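PDB 4F43: protelomerase from Agrobacterium tumefaciens, which generates the hairpin ends of the linear chromosome, probably by cutting and rejoining DNA strands, and protects them. Local coordinates for residues Phe36-Gln50 against Ala78-Ile92. The protein carries 1 engineered substitution. Sequence-based numbering, arbitrary orientation.
Sequences FIAAMNGMDAKQDMQ and AIREAFGDDHPMLKI
Where I37 faces I79, the last turns of helix 28-40 and helix 65-82 meet at a crossing angle of -47°, their segment axes 10.9 Å apart. Both segments then turn back, through a type II beta turn at M40-M43 and through G84, the first residue to leave helical geometry, with positive phi, so that M49 at the start of helix 46-59 comes to face M89. The ends of helices 28-40, 46-59 and 65-82 and the short, weakly bonded helix 89-92 thus gather round a methionine-rich hydrophobic core in the N-terminal helical part of this DNA-bound fragment. I37 divides its branches: CG2 presses on A82 CB at 3.6 Å, while CD1 reaches the backbone of A78. At the centre lies M40, in Met-aromatic contact with F83. Its chain bends at the last torsion (chi3 57°), which brings M40 CE obliquely to the ring, 3.5 Å from F83 CE2, and at the same time against H87 and M89 CG. M49, by contrast, is extended beyond CG and meets the same imidazole from the other helix, M49 CE lying 3.6 Å from H87 CE1. That ring is held by M89 N, which donates to H87 ND1 over 3.1 Å, close to the ring plane, as a helix cap; P88 CD lies above one face, offset toward its rim. M89 turns its sulfur to M49 CB, and its methyl carbon CE approaches F36 CZ obliquely. Helix 46-59 contributes L52 and W53 to this core. At the margin, the Q50 amide gives its NH2 to D54, while Q50 OE1 rests 3.2 Å from I92 CG2.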
# COMPACT_ATOMS: atom_id res chain seq x y z
N PHE A 36 19.28 -10.26 -18.58
CA PHE A 36 19.52 -11.28 -17.57
C PHE A 36 18.75 -12.55 -17.93
O PHE A 36 19.34 -13.64 -18.06
CB PHE A 36 19.07 -10.77 -16.20
CG PHE A 36 19.56 -11.60 -15.06
CD1 PHE A 36 20.87 -11.48 -14.62
CD2 PHE A 36 18.72 -12.47 -14.40
CE1 PHE A 36 21.33 -12.24 -13.56
CE2 PHE A 36 19.17 -13.23 -13.34
CZ PHE A 36 20.48 -13.11 -12.92
N ILE A 37 17.44 -12.41 -18.09
CA ILE A 37 16.58 -13.52 -18.49
C ILE A 37 17.03 -14.11 -19.82
O ILE A 37 16.96 -15.32 -20.04
CB ILE A 37 15.10 -13.09 -18.57
CG1 ILE A 37 14.64 -12.50 -17.24
CG2 ILE A 37 14.22 -14.26 -18.97
CD1 ILE A 37 14.76 -13.45 -16.07
N ALA A 38 17.51 -13.24 -20.71
CA ALA A 38 18.02 -13.67 -22.01
C ALA A 38 19.25 -14.56 -21.87
O ALA A 38 19.33 -15.62 -22.49
CB ALA A 38 18.35 -12.46 -22.87
N ALA A 39 20.19 -14.13 -21.03
CA ALA A 39 21.42 -14.89 -20.81
C ALA A 39 21.14 -16.19 -20.06
O ALA A 39 21.87 -17.16 -20.21
CB ALA A 39 22.43 -14.04 -20.05
N MET A 40 20.08 -16.20 -19.26
CA MET A 40 19.71 -17.39 -18.50
C MET A 40 19.23 -18.53 -19.40
O MET A 40 19.24 -19.70 -19.00
CB MET A 40 18.63 -17.07 -17.47
CG MET A 40 19.13 -16.27 -16.28
SD MET A 40 17.87 -16.13 -15.00
CE MET A 40 17.54 -17.86 -14.68
N ASN A 41 18.80 -18.20 -20.62
CA ASN A 41 18.28 -19.19 -21.55
C ASN A 41 19.31 -20.22 -22.00
O ASN A 41 20.28 -19.88 -22.66
CB ASN A 41 17.66 -18.51 -22.77
CG ASN A 41 16.30 -17.91 -22.48
OD1 ASN A 41 15.27 -18.50 -22.83
ND2 ASN A 41 16.28 -16.76 -21.84
N GLY A 42 19.09 -21.48 -21.63
CA GLY A 42 19.94 -22.57 -22.07
C GLY A 42 20.96 -23.03 -21.04
O GLY A 42 21.64 -24.04 -21.24
N MET A 43 21.07 -22.29 -19.94
CA MET A 43 22.02 -22.63 -18.89
C MET A 43 21.64 -23.89 -18.14
O MET A 43 20.48 -24.08 -17.76
CB MET A 43 22.19 -21.47 -17.90
CG MET A 43 23.12 -20.37 -18.38
SD MET A 43 23.57 -19.24 -17.06
CE MET A 43 24.71 -18.16 -17.92
N ASP A 44 22.62 -24.76 -17.92
CA ASP A 44 22.41 -25.99 -17.16
C ASP A 44 23.42 -26.09 -16.01
O ASP A 44 23.25 -26.88 -15.09
CB ASP A 44 22.51 -27.22 -18.07
CG ASP A 44 23.63 -27.10 -19.08
OD1 ASP A 44 23.54 -27.77 -20.13
OD2 ASP A 44 24.59 -26.35 -18.83
N ALA A 45 24.46 -25.27 -16.08
CA ALA A 45 25.47 -25.22 -15.02
C ALA A 45 25.17 -24.08 -14.06
O ALA A 45 24.76 -23.00 -14.47
CB ALA A 45 26.86 -25.08 -15.61
N LYS A 46 25.39 -24.32 -12.77
CA LYS A 46 25.02 -23.37 -11.74
C LYS A 46 26.13 -22.38 -11.39
O LYS A 46 25.88 -21.34 -10.78
CB LYS A 46 24.54 -24.11 -10.49
CG LYS A 46 23.23 -24.86 -10.70
CD LYS A 46 23.17 -26.16 -9.90
CE LYS A 46 23.09 -25.91 -8.40
NZ LYS A 46 22.90 -27.18 -7.65
N GLN A 47 27.36 -22.71 -11.79
CA GLN A 47 28.49 -21.83 -11.56
C GLN A 47 28.36 -20.57 -12.41
O GLN A 47 28.69 -19.47 -11.98
CB GLN A 47 29.80 -22.54 -11.89
CG GLN A 47 29.97 -23.89 -11.22
CD GLN A 47 31.28 -24.56 -11.57
OE1 GLN A 47 32.34 -23.94 -11.51
NE2 GLN A 47 31.21 -25.83 -11.95
N ASP A 48 27.87 -20.75 -13.64
CA ASP A 48 27.66 -19.64 -14.55
C ASP A 48 26.45 -18.81 -14.14
O ASP A 48 26.41 -17.60 -14.36
CB ASP A 48 27.53 -20.13 -15.99
CG ASP A 48 28.82 -20.72 -16.53
OD1 ASP A 48 28.98 -21.96 -16.44
OD2 ASP A 48 29.67 -19.96 -17.03
N MET A 49 25.45 -19.48 -13.56
CA MET A 49 24.32 -18.78 -12.97
C MET A 49 24.84 -17.88 -11.87
O MET A 49 24.51 -16.69 -11.80
CB MET A 49 23.32 -19.77 -12.38
CG MET A 49 22.69 -20.72 -13.38
SD MET A 49 21.49 -21.81 -12.60
CE MET A 49 20.96 -22.80 -13.99
N GLN A 50 25.67 -18.46 -11.01
CA GLN A 50 26.25 -17.74 -9.88
C GLN A 50 27.10 -16.56 -10.36
O GLN A 50 27.09 -15.50 -9.74
CB GLN A 50 27.10 -18.67 -9.02
CG GLN A 50 27.57 -18.05 -7.72
CD GLN A 50 26.45 -17.87 -6.72
OE1 GLN A 50 25.63 -18.76 -6.52
NE2 GLN A 50 26.41 -16.70 -6.09
N ALA A 78 10.73 -11.75 -12.15
CA ALA A 78 11.00 -11.96 -13.57
C ALA A 78 11.39 -13.41 -13.84
O ALA A 78 10.95 -14.01 -14.82
CB ALA A 78 12.09 -11.02 -14.05
N ILE A 79 12.21 -13.97 -12.95
CA ILE A 79 12.63 -15.37 -13.07
C ILE A 79 11.43 -16.31 -12.90
O ILE A 79 11.28 -17.26 -13.66
CB ILE A 79 13.71 -15.72 -12.03
CG1 ILE A 79 14.95 -14.86 -12.23
CG2 ILE A 79 14.07 -17.20 -12.12
CD1 ILE A 79 16.03 -15.07 -11.18
N ARG A 80 10.60 -16.02 -11.91
CA ARG A 80 9.40 -16.82 -11.67
C ARG A 80 8.46 -16.78 -12.88
O ARG A 80 7.83 -17.78 -13.21
CB ARG A 80 8.65 -16.34 -10.43
CG ARG A 80 9.38 -16.60 -9.12
CD ARG A 80 8.52 -16.17 -7.94
NE ARG A 80 9.21 -16.36 -6.66
CZ ARG A 80 9.11 -17.45 -5.92
NH1 ARG A 80 9.77 -17.54 -4.77
NH2 ARG A 80 8.35 -18.47 -6.31
N GLU A 81 8.39 -15.62 -13.52
CA GLU A 81 7.52 -15.46 -14.69
C GLU A 81 8.08 -16.19 -15.90
O GLU A 81 7.33 -16.82 -16.65
CB GLU A 81 7.34 -13.97 -15.01
CG GLU A 81 6.42 -13.71 -16.19
CD GLU A 81 6.35 -12.24 -16.56
OE1 GLU A 81 5.45 -11.86 -17.35
OE2 GLU A 81 7.20 -11.46 -16.07
N ALA A 82 9.39 -16.10 -16.10
CA ALA A 82 10.03 -16.66 -17.28
C ALA A 82 10.18 -18.18 -17.23
O ALA A 82 9.80 -18.88 -18.17
CB ALA A 82 11.38 -16.01 -17.51
N PHE A 83 10.71 -18.70 -16.13
CA PHE A 83 11.03 -20.12 -16.03
C PHE A 83 10.06 -20.87 -15.12
O PHE A 83 9.39 -21.80 -15.56
CB PHE A 83 12.47 -20.31 -15.56
CG PHE A 83 13.47 -19.59 -16.42
CD1 PHE A 83 13.99 -20.19 -17.56
CD2 PHE A 83 13.89 -18.31 -16.09
CE1 PHE A 83 14.91 -19.53 -18.35
CE2 PHE A 83 14.81 -17.65 -16.88
CZ PHE A 83 15.32 -18.25 -18.01
N GLY A 84 10.00 -20.47 -13.85
CA GLY A 84 9.10 -21.11 -12.91
C GLY A 84 9.57 -21.05 -11.47
O GLY A 84 10.57 -20.39 -11.16
N ASP A 85 8.86 -21.74 -10.59
CA ASP A 85 9.18 -21.76 -9.17
C ASP A 85 10.11 -22.91 -8.82
O ASP A 85 10.28 -23.24 -7.65
CB ASP A 85 7.89 -21.87 -8.35
CG ASP A 85 6.92 -20.74 -8.62
OD1 ASP A 85 7.38 -19.59 -8.78
OD2 ASP A 85 5.70 -21.00 -8.67
N ASP A 86 10.71 -23.52 -9.84
CA ASP A 86 11.54 -24.70 -9.63
C ASP A 86 12.98 -24.46 -10.06
O ASP A 86 13.84 -25.33 -9.90
CB ASP A 86 10.97 -25.90 -10.40
CG ASP A 86 9.45 -25.94 -10.36
OD1 ASP A 86 8.82 -25.39 -11.28
OD2 ASP A 86 8.90 -26.53 -9.41
N HIS A 87 13.25 -23.28 -10.61
CA HIS A 87 14.57 -22.97 -11.13
C HIS A 87 15.57 -22.71 -10.01
O HIS A 87 15.26 -22.00 -9.05
CB HIS A 87 14.50 -21.77 -12.08
CG HIS A 87 15.61 -21.72 -13.08
ND1 HIS A 87 16.87 -21.25 -12.77
CD2 HIS A 87 15.65 -22.09 -14.38
CE1 HIS A 87 17.64 -21.33 -13.85
NE2 HIS A 87 16.92 -21.83 -14.83
N PRO A 88 16.78 -23.28 -10.13
CA PRO A 88 17.84 -23.16 -9.12
C PRO A 88 18.30 -21.72 -8.92
O PRO A 88 18.86 -21.40 -7.87
CB PRO A 88 18.98 -24.00 -9.71
CG PRO A 88 18.31 -24.95 -10.65
CD PRO A 88 17.17 -24.17 -11.23
N MET A 89 18.08 -20.88 -9.92
CA MET A 89 18.49 -19.48 -9.86
C MET A 89 17.78 -18.75 -8.72
O MET A 89 18.30 -17.78 -8.18
CB MET A 89 18.19 -18.78 -11.18
CG MET A 89 18.95 -17.48 -11.35
SD MET A 89 20.70 -17.73 -11.06
CE MET A 89 21.36 -16.18 -11.66
N LEU A 90 16.59 -19.24 -8.37
CA LEU A 90 15.82 -18.67 -7.27
C LEU A 90 16.54 -18.86 -5.94
O LEU A 90 16.30 -18.11 -4.99
CB LEU A 90 14.43 -19.30 -7.21
CG LEU A 90 13.52 -19.02 -8.41
CD1 LEU A 90 12.23 -19.80 -8.30
CD2 LEU A 90 13.24 -17.53 -8.50
N LYS A 91 17.41 -19.86 -5.87
CA LYS A 91 18.19 -20.11 -4.67
C LYS A 91 19.51 -19.36 -4.76
O LYS A 91 20.23 -19.22 -3.78
CB LYS A 91 18.45 -21.61 -4.49
CG LYS A 91 17.24 -22.49 -4.76
CD LYS A 91 16.05 -22.08 -3.90
CE LYS A 91 14.79 -22.81 -4.33
NZ LYS A 91 13.59 -22.34 -3.60
N ILE A 92 19.81 -18.88 -5.96
CA ILE A 92 21.03 -18.12 -6.21
C ILE A 92 20.74 -16.63 -6.22
O ILE A 92 21.43 -15.84 -5.57
CB ILE A 92 21.67 -18.52 -7.55
CG1 ILE A 92 22.05 -20.00 -7.54
CG2 ILE A 92 22.89 -17.66 -7.84
CD1 ILE A 92 22.64 -20.49 -8.84
O HOH W 1 17.92 -21.68 -18.16